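Local coordinates for walker-type atpase (Pyrococcus abyssi, PDB 2QEN), which binds ADP and magnesium and is probably a Walker-type P-loop ATPase, though its cellular role is unknown, at residues Leu277-Leu288 and Arg316-Met327. The protein carries 1 engineered substitution. Sequence-based numbering, arbitrary orientation.
Sequences LRRRSPRYVDIL and RLYALLENLKKM
With CG turned beside the backbone N and opposite the carbonyl carbon (chi1 -76°), the Tyr284 side chain reaches across to helix 314-326, where the same turn at Leu320 (chi1 -66°) helps bring CD2 over one face of the ring, 4.0 Å from its centroid, a CH-pi contact. Leu324 CD1 meets the ring obliquely, 3.5 Å from Tyr284 CD1. A tyrosine suits this place because its flat ring packs against leucines while Tyr284 OH gives a weak hydrogen bond to Asn323 OD1 (3.0 Å) and accepts one from Arg280 NH2 (3.1 Å). Losing the ring to an alanine here would probably open a gap beside Leu320 and Leu324 and leave Asn323 OD1 without this donor. Helices 282-292 and 314-326 lie in what is probably a winged helix-turn-helix domain like that of MCM proteins; their contacting segments cross at -77°. Branched Ile287 is a knob among Leu317, Leu320, Leu321 and Leu324, its CD1 3.7 Å from Leu320 CB, while Leu324 enters a hole formed by Tyr284, Ile287, Leu288 and, from helix 255-280, Leu277. Leu288 also touches Ile330 and Ile339, on the two antiparallel strands that probably form the wing. At one end the flexible thioether of Met327 puts CE 3.7 Å from Leu277 CD2 and SD over one face of the Arg280 guanidinium. Toward the other, Ser281 OG caps helix 282-292 through a weak bond from Arg283 N and accepts another weak one from Arg316 NH2 (3.2 Å).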
ATOM      1  N   LEU A 277      -9.641   4.152 -13.660  1.00 37.61           N
ATOM      2  CA  LEU A 277     -10.883   3.392 -13.515  1.00 37.06           C
ATOM      3  C   LEU A 277     -11.863   3.622 -14.665  1.00 36.68           C
ATOM      4  O   LEU A 277     -12.477   2.674 -15.147  1.00 36.48           O
ATOM      5  CB  LEU A 277     -11.588   3.743 -12.196  1.00 37.29           C
ATOM      6  CG  LEU A 277     -11.399   2.904 -10.935  1.00 37.74           C
ATOM      7  CD1 LEU A 277     -12.331   3.427  -9.842  1.00 37.93           C
ATOM      8  CD2 LEU A 277     -11.684   1.436 -11.204  1.00 37.58           C
ATOM      9  N   ARG A 278     -12.011   4.882 -15.078  1.00 36.13           N
ATOM     10  CA  ARG A 278     -12.966   5.275 -16.114  1.00 36.14           C
ATOM     11  C   ARG A 278     -12.654   4.587 -17.441  1.00 35.95           C
ATOM     12  O   ARG A 278     -13.559   4.248 -18.191  1.00 35.77           O
ATOM     13  CB  ARG A 278     -12.969   6.799 -16.290  1.00 36.10           C
ATOM     14  CG  ARG A 278     -14.106   7.371 -17.144  1.00 36.61           C
ATOM     15  CD  ARG A 278     -13.528   8.243 -18.275  1.00 38.20           C
ATOM     16  NE  ARG A 278     -12.297   8.919 -17.862  1.00 38.97           N
ATOM     17  CZ  ARG A 278     -11.293   9.250 -18.673  1.00 40.66           C
ATOM     18  NH1 ARG A 278     -11.347   8.976 -19.973  1.00 40.98           N
ATOM     19  NH2 ARG A 278     -10.224   9.861 -18.178  1.00 40.50           N
ATOM     20  N   ARG A 279     -11.371   4.372 -17.720  1.00 36.19           N
ATOM     21  CA  ARG A 279     -10.967   3.652 -18.933  1.00 36.36           C
ATOM     22  C   ARG A 279     -11.505   2.213 -18.974  1.00 36.27           C
ATOM     23  O   ARG A 279     -12.045   1.778 -19.996  1.00 36.04           O
ATOM     24  CB  ARG A 279      -9.453   3.702 -19.119  1.00 36.51           C
ATOM     25  CG  ARG A 279      -9.002   4.787 -20.099  1.00 37.67           C
ATOM     26  CD  ARG A 279      -8.971   6.168 -19.465  1.00 39.48           C
ATOM     27  NE  ARG A 279      -7.622   6.738 -19.452  1.00 40.80           N
ATOM     28  CZ  ARG A 279      -7.161   7.593 -20.362  1.00 41.94           C
ATOM     29  NH1 ARG A 279      -7.937   7.984 -21.367  1.00 42.50           N
ATOM     30  NH2 ARG A 279      -5.922   8.060 -20.274  1.00 41.97           N
ATOM     31  N   ARG A 280     -11.389   1.505 -17.847  1.00 36.01           N
ATOM     32  CA  ARG A 280     -11.915   0.148 -17.694  1.00 35.78           C
ATOM     33  C   ARG A 280     -13.423   0.121 -17.900  1.00 34.77           C
ATOM     34  O   ARG A 280     -13.933  -0.611 -18.751  1.00 34.67           O
ATOM     35  CB  ARG A 280     -11.559  -0.418 -16.317  1.00 35.40           C
ATOM     36  CG  ARG A 280     -10.090  -0.718 -16.128  1.00 37.08           C
ATOM     37  CD  ARG A 280      -9.765  -1.127 -14.689  1.00 37.97           C
ATOM     38  NE  ARG A 280     -10.679  -2.152 -14.174  1.00 43.28           N
ATOM     39  CZ  ARG A 280     -10.362  -3.047 -13.236  1.00 45.09           C
ATOM     40  NH1 ARG A 280      -9.138  -3.058 -12.707  1.00 46.01           N
ATOM     41  NH2 ARG A 280     -11.262  -3.942 -12.835  1.00 44.44           N
ATOM     42  N   SER A 281     -14.135   0.918 -17.107  1.00 33.96           N
ATOM     43  CA  SER A 281     -15.553   1.125 -17.294  1.00 32.71           C
ATOM     44  C   SER A 281     -15.953   2.465 -16.687  1.00 32.55           C
ATOM     45  O   SER A 281     -15.627   2.736 -15.535  1.00 32.04           O
ATOM     46  CB  SER A 281     -16.347  -0.018 -16.655  1.00 32.70           C
ATOM     47  OG  SER A 281     -17.736   0.248 -16.684  1.00 31.90           O
ATOM     48  N   PRO A 282     -16.673   3.306 -17.460  1.00 32.63           N
ATOM     49  CA  PRO A 282     -17.222   4.565 -16.924  1.00 32.58           C
ATOM     50  C   PRO A 282     -18.131   4.300 -15.725  1.00 32.47           C
ATOM     51  O   PRO A 282     -18.240   5.141 -14.821  1.00 32.28           O
ATOM     52  CB  PRO A 282     -18.051   5.115 -18.094  1.00 32.96           C
ATOM     53  CG  PRO A 282     -17.482   4.459 -19.316  1.00 32.29           C
ATOM     54  CD  PRO A 282     -17.019   3.111 -18.883  1.00 32.26           C
ATOM     55  N   ARG A 283     -18.774   3.134 -15.739  1.00 32.30           N
ATOM     56  CA  ARG A 283     -19.628   2.663 -14.648  1.00 32.30           C
ATOM     57  C   ARG A 283     -19.001   2.743 -13.251  1.00 31.92           C
ATOM     58  O   ARG A 283     -19.662   3.161 -12.305  1.00 32.42           O
ATOM     59  CB  ARG A 283     -20.094   1.234 -14.939  1.00 32.30           C
ATOM     60  CG  ARG A 283     -21.548   1.094 -15.376  1.00 34.15           C
ATOM     61  CD  ARG A 283     -22.108   2.342 -16.034  1.00 34.99           C
ATOM     62  NE  ARG A 283     -21.893   2.257 -17.459  1.00 38.61           N
ATOM     63  CZ  ARG A 283     -21.590   3.274 -18.253  1.00 39.15           C
ATOM     64  NH1 ARG A 283     -21.457   4.511 -17.786  1.00 38.86           N
ATOM     65  NH2 ARG A 283     -21.415   3.032 -19.532  1.00 39.87           N
ATOM     66  N   TYR A 284     -17.739   2.339 -13.123  1.00 31.79           N
ATOM     67  CA  TYR A 284     -17.023   2.399 -11.831  1.00 31.13           C
ATOM     68  C   TYR A 284     -17.119   3.766 -11.172  1.00 30.51           C
ATOM     69  O   TYR A 284     -17.436   3.858 -10.002  1.00 30.30           O
ATOM     70  CB  TYR A 284     -15.544   2.033 -11.985  1.00 31.19           C
ATOM     71  CG  TYR A 284     -15.248   0.564 -12.155  1.00 31.36           C
ATOM     72  CD1 TYR A 284     -15.757  -0.384 -11.262  1.00 31.12           C
ATOM     73  CD2 TYR A 284     -14.415   0.123 -13.185  1.00 31.07           C
ATOM     74  CE1 TYR A 284     -15.462  -1.740 -11.407  1.00 32.00           C
ATOM     75  CE2 TYR A 284     -14.119  -1.224 -13.344  1.00 31.86           C
ATOM     76  CZ  TYR A 284     -14.649  -2.152 -12.455  1.00 32.00           C
ATOM     77  OH  TYR A 284     -14.362  -3.488 -12.615  1.00 32.35           O
ATOM     78  N   VAL A 285     -16.839   4.819 -11.934  1.00 30.50           N
ATOM     79  CA  VAL A 285     -16.857   6.187 -11.409  1.00 30.56           C
ATOM     80  C   VAL A 285     -18.278   6.678 -11.109  1.00 30.06           C
ATOM     81  O   VAL A 285     -18.499   7.390 -10.125  1.00 30.13           O
ATOM     82  CB  VAL A 285     -16.119   7.173 -12.329  1.00 30.26           C
ATOM     83  CG1 VAL A 285     -16.042   8.546 -11.678  1.00 30.88           C
ATOM     84  CG2 VAL A 285     -14.723   6.660 -12.619  1.00 31.72           C
ATOM     85  N   ASP A 286     -19.222   6.284 -11.962  1.00 29.58           N
ATOM     86  CA  ASP A 286     -20.651   6.539 -11.758  1.00 28.89           C
ATOM     87  C   ASP A 286     -21.135   5.946 -10.429  1.00 28.07           C
ATOM     88  O   ASP A 286     -21.878   6.593  -9.697  1.00 27.70           O
ATOM     89  CB  ASP A 286     -21.473   5.955 -12.914  1.00 28.91           C
ATOM     90  CG  ASP A 286     -21.388   6.795 -14.205  1.00 32.01           C
ATOM     91  OD1 ASP A 286     -20.824   7.913 -14.205  1.00 33.35           O
ATOM     92  OD2 ASP A 286     -21.912   6.324 -15.239  1.00 35.84           O
ATOM     93  N   ILE A 287     -20.729   4.709 -10.144  1.00 27.41           N
ATOM     94  CA  ILE A 287     -21.128   4.007  -8.924  1.00 26.96           C
ATOM     95  C   ILE A 287     -20.514   4.684  -7.691  1.00 27.00           C
ATOM     96  O   ILE A 287     -21.183   4.889  -6.683  1.00 27.02           O
ATOM     97  CB  ILE A 287     -20.751   2.505  -8.990  1.00 27.23           C
ATOM     98  CG1 ILE A 287     -21.572   1.791 -10.078  1.00 26.70           C
ATOM     99  CG2 ILE A 287     -20.935   1.829  -7.635  1.00 26.16           C
ATOM    100  CD1 ILE A 287     -21.144   0.330 -10.359  1.00 26.39           C
ATOM    101  N   LEU A 288     -19.243   5.042  -7.811  1.00 27.36           N
ATOM    102  CA  LEU A 288     -18.485   5.751  -6.787  1.00 27.47           C
ATOM    103  C   LEU A 288     -19.115   7.100  -6.449  1.00 27.86           C
ATOM    104  O   LEU A 288     -19.353   7.411  -5.279  1.00 27.27           O
ATOM    105  CB  LEU A 288     -17.051   5.930  -7.276  1.00 27.93           C
ATOM    106  CG  LEU A 288     -15.909   5.094  -6.658  1.00 28.67           C
ATOM    107  CD1 LEU A 288     -16.339   3.878  -5.853  1.00 27.37           C
ATOM    108  CD2 LEU A 288     -14.807   4.744  -7.633  1.00 27.07           C
ATOM    109  N   ARG A 316     -24.057  -7.628 -13.567  1.00 31.34           N
ATOM    110  CA  ARG A 316     -22.997  -6.632 -13.808  1.00 31.43           C
ATOM    111  C   ARG A 316     -22.753  -5.749 -12.594  1.00 30.46           C
ATOM    112  O   ARG A 316     -21.604  -5.559 -12.172  1.00 30.33           O
ATOM    113  CB  ARG A 316     -23.333  -5.740 -15.007  1.00 31.78           C
ATOM    114  CG  ARG A 316     -22.374  -5.859 -16.156  1.00 34.81           C
ATOM    115  CD  ARG A 316     -21.032  -5.181 -15.852  1.00 38.75           C
ATOM    116  NE  ARG A 316     -20.919  -3.866 -16.493  1.00 42.21           N
ATOM    117  CZ  ARG A 316     -19.771  -3.330 -16.919  1.00 43.52           C
ATOM    118  NH1 ARG A 316     -18.623  -3.986 -16.782  1.00 43.49           N
ATOM    119  NH2 ARG A 316     -19.773  -2.135 -17.499  1.00 44.72           N
ATOM    120  N   LEU A 317     -23.838  -5.219 -12.031  1.00 29.48           N
ATOM    121  CA  LEU A 317     -23.743  -4.390 -10.839  1.00 29.04           C
ATOM    122  C   LEU A 317     -23.019  -5.111  -9.699  1.00 28.66           C
ATOM    123  O   LEU A 317     -22.196  -4.510  -9.010  1.00 28.54           O
ATOM    124  CB  LEU A 317     -25.122  -3.870 -10.386  1.00 28.73           C
ATOM    125  CG  LEU A 317     -25.054  -2.937  -9.150  1.00 28.77           C
ATOM    126  CD1 LEU A 317     -24.161  -1.727  -9.417  1.00 26.91           C
ATOM    127  CD2 LEU A 317     -26.450  -2.520  -8.658  1.00 29.02           C
ATOM    128  N   TYR A 318     -23.326  -6.394  -9.516  1.00 28.54           N
ATOM    129  CA  TYR A 318     -22.706  -7.198  -8.472  1.00 28.86           C
ATOM    130  C   TYR A 318     -21.197  -7.302  -8.697  1.00 28.31           C
ATOM    131  O   TYR A 318     -20.409  -7.116  -7.760  1.00 27.07           O
ATOM    132  CB  TYR A 318     -23.338  -8.601  -8.381  1.00 29.57           C
ATOM    133  CG  TYR A 318     -22.687  -9.478  -7.324  1.00 31.63           C
ATOM    134  CD1 TYR A 318     -23.127  -9.456  -5.995  1.00 33.77           C
ATOM    135  CD2 TYR A 318     -21.616 -10.312  -7.646  1.00 33.86           C
ATOM    136  CE1 TYR A 318     -22.518 -10.254  -5.010  1.00 33.19           C
ATOM    137  CE2 TYR A 318     -20.994 -11.106  -6.673  1.00 35.03           C
ATOM    138  CZ  TYR A 318     -21.454 -11.071  -5.354  1.00 34.18           C
ATOM    139  OH  TYR A 318     -20.849 -11.872  -4.391  1.00 34.25           O
ATOM    140  N   ALA A 319     -20.814  -7.603  -9.942  1.00 27.77           N
ATOM    141  CA  ALA A 319     -19.402  -7.715 -10.320  1.00 27.12           C
ATOM    142  C   ALA A 319     -18.661  -6.385 -10.127  1.00 26.63           C
ATOM    143  O   ALA A 319     -17.585  -6.351  -9.531  1.00 26.53           O
ATOM    144  CB  ALA A 319     -19.274  -8.224 -11.752  1.00 27.08           C
ATOM    145  N   LEU A 320     -19.263  -5.295 -10.590  1.00 25.88           N
ATOM    146  CA  LEU A 320     -18.684  -3.955 -10.448  1.00 25.88           C
ATOM    147  C   LEU A 320     -18.423  -3.572  -8.986  1.00 25.67           C
ATOM    148  O   LEU A 320     -17.342  -3.085  -8.656  1.00 24.62           O
ATOM    149  CB  LEU A 320     -19.570  -2.885 -11.124  1.00 25.60           C
ATOM    150  CG  LEU A 320     -19.703  -2.951 -12.659  1.00 26.54           C
ATOM    151  CD1 LEU A 320     -20.854  -2.115 -13.193  1.00 26.18           C
ATOM    152  CD2 LEU A 320     -18.410  -2.579 -13.369  1.00 27.81           C
ATOM    153  N   LEU A 321     -19.416  -3.803  -8.127  1.00 25.71           N
ATOM    154  CA  LEU A 321     -19.309  -3.491  -6.701  1.00 26.05           C
ATOM    155  C   LEU A 321     -18.274  -4.378  -5.991  1.00 26.79           C
ATOM    156  O   LEU A 321     -17.495  -3.899  -5.156  1.00 26.77           O
ATOM    157  CB  LEU A 321     -20.670  -3.605  -6.029  1.00 25.51           C
ATOM    158  CG  LEU A 321     -21.631  -2.430  -6.201  1.00 24.78           C
ATOM    159  CD1 LEU A 321     -23.032  -2.891  -5.802  1.00 22.73           C
ATOM    160  CD2 LEU A 321     -21.180  -1.204  -5.369  1.00 23.30           C
ATOM    161  N   GLU A 322     -18.264  -5.659  -6.341  1.00 27.07           N
ATOM    162  CA  GLU A 322     -17.258  -6.594  -5.823  1.00 28.00           C
ATOM    163  C   GLU A 322     -15.828  -6.185  -6.185  1.00 27.20           C
ATOM    164  O   GLU A 322     -14.939  -6.234  -5.332  1.00 27.26           O
ATOM    165  CB  GLU A 322     -17.559  -8.023  -6.279  1.00 28.24           C
ATOM    166  CG  GLU A 322     -18.473  -8.853  -5.335  1.00 32.98           C
ATOM    167  CD  GLU A 322     -19.397  -8.042  -4.393  1.00 37.08           C
ATOM    168  OE1 GLU A 322     -20.435  -7.460  -4.837  1.00 39.23           O
ATOM    169  OE2 GLU A 322     -19.091  -8.033  -3.180  1.00 38.18           O
ATOM    170  N   ASN A 323     -15.611  -5.786  -7.438  1.00 26.59           N
ATOM    171  CA  ASN A 323     -14.314  -5.268  -7.890  1.00 26.71           C
ATOM    172  C   ASN A 323     -13.853  -4.010  -7.140  1.00 26.48           C
ATOM    173  O   ASN A 323     -12.705  -3.907  -6.721  1.00 26.55           O
ATOM    174  CB  ASN A 323     -14.345  -5.001  -9.394  1.00 26.82           C
ATOM    175  CG  ASN A 323     -14.335  -6.280 -10.220  1.00 28.34           C
ATOM    176  OD1 ASN A 323     -14.533  -6.243 -11.435  1.00 30.73           O
ATOM    177  ND2 ASN A 323     -14.085  -7.416  -9.568  1.00 27.82           N
ATOM    178  N   LEU A 324     -14.765  -3.062  -6.989  1.00 26.14           N
ATOM    179  CA  LEU A 324     -14.557  -1.840  -6.214  1.00 26.20           C
ATOM    180  C   LEU A 324     -14.148  -2.115  -4.767  1.00 25.90           C
ATOM    181  O   LEU A 324     -13.287  -1.418  -4.212  1.00 25.86           O
ATOM    182  CB  LEU A 324     -15.853  -1.015  -6.251  1.00 26.14           C
ATOM    183  CG  LEU A 324     -15.949   0.295  -7.052  1.00 28.01           C
ATOM    184  CD1 LEU A 324     -14.792   0.610  -8.057  1.00 25.57           C
ATOM    185  CD2 LEU A 324     -17.349   0.491  -7.650  1.00 26.31           C
ATOM    186  N   LYS A 325     -14.761  -3.131  -4.164  1.00 25.52           N
ATOM    187  CA  LYS A 325     -14.373  -3.612  -2.835  1.00 26.08           C
ATOM    188  C   LYS A 325     -12.966  -4.235  -2.793  1.00 26.22           C
ATOM    189  O   LYS A 325     -12.179  -3.957  -1.863  1.00 26.55           O
ATOM    190  CB  LYS A 325     -15.400  -4.637  -2.330  1.00 26.57           C
ATOM    191  CG  LYS A 325     -16.761  -4.042  -1.941  1.00 25.71           C
ATOM    192  CD  LYS A 325     -17.872  -5.123  -1.915  1.00 26.73           C
ATOM    193  CE  LYS A 325     -17.820  -6.001  -0.675  1.00 29.44           C
ATOM    194  NZ  LYS A 325     -18.905  -7.063  -0.647  1.00 29.22           N
ATOM    195  N   LYS A 326     -12.660  -5.074  -3.791  1.00 25.48           N
ATOM    196  CA  LYS A 326     -11.360  -5.742  -3.928  1.00 25.27           C
ATOM    197  C   LYS A 326     -10.228  -4.752  -4.207  1.00 25.12           C
ATOM    198  O   LYS A 326      -9.075  -4.985  -3.830  1.00 24.47           O
ATOM    199  CB  LYS A 326     -11.395  -6.756  -5.075  1.00 24.96           C
ATOM    200  CG  LYS A 326     -12.227  -8.014  -4.823  1.00 25.67           C
ATOM    201  CD  LYS A 326     -12.233  -8.883  -6.084  1.00 25.89           C
ATOM    202  CE  LYS A 326     -13.192 -10.074  -5.977  1.00 27.59           C
ATOM    203  NZ  LYS A 326     -12.460 -11.279  -5.505  1.00 28.99           N
ATOM    204  N   MET A 327     -10.566  -3.671  -4.905  1.00 25.17           N
ATOM    205  CA  MET A 327      -9.642  -2.571  -5.150  1.00 25.96           C
ATOM    206  C   MET A 327      -9.573  -1.650  -3.931  1.00 25.48           C
ATOM    207  O   MET A 327      -8.770  -0.729  -3.899  1.00 25.29           O
ATOM    208  CB  MET A 327     -10.096  -1.768  -6.383  1.00 26.13           C
ATOM    209  CG  MET A 327      -9.544  -2.252  -7.735  1.00 25.85           C
ATOM    210  SD  MET A 327     -10.418  -1.436  -9.104  1.00 27.60           S
ATOM    211  CE  MET A 327      -9.070  -0.888 -10.113  1.00 27.95           C
TER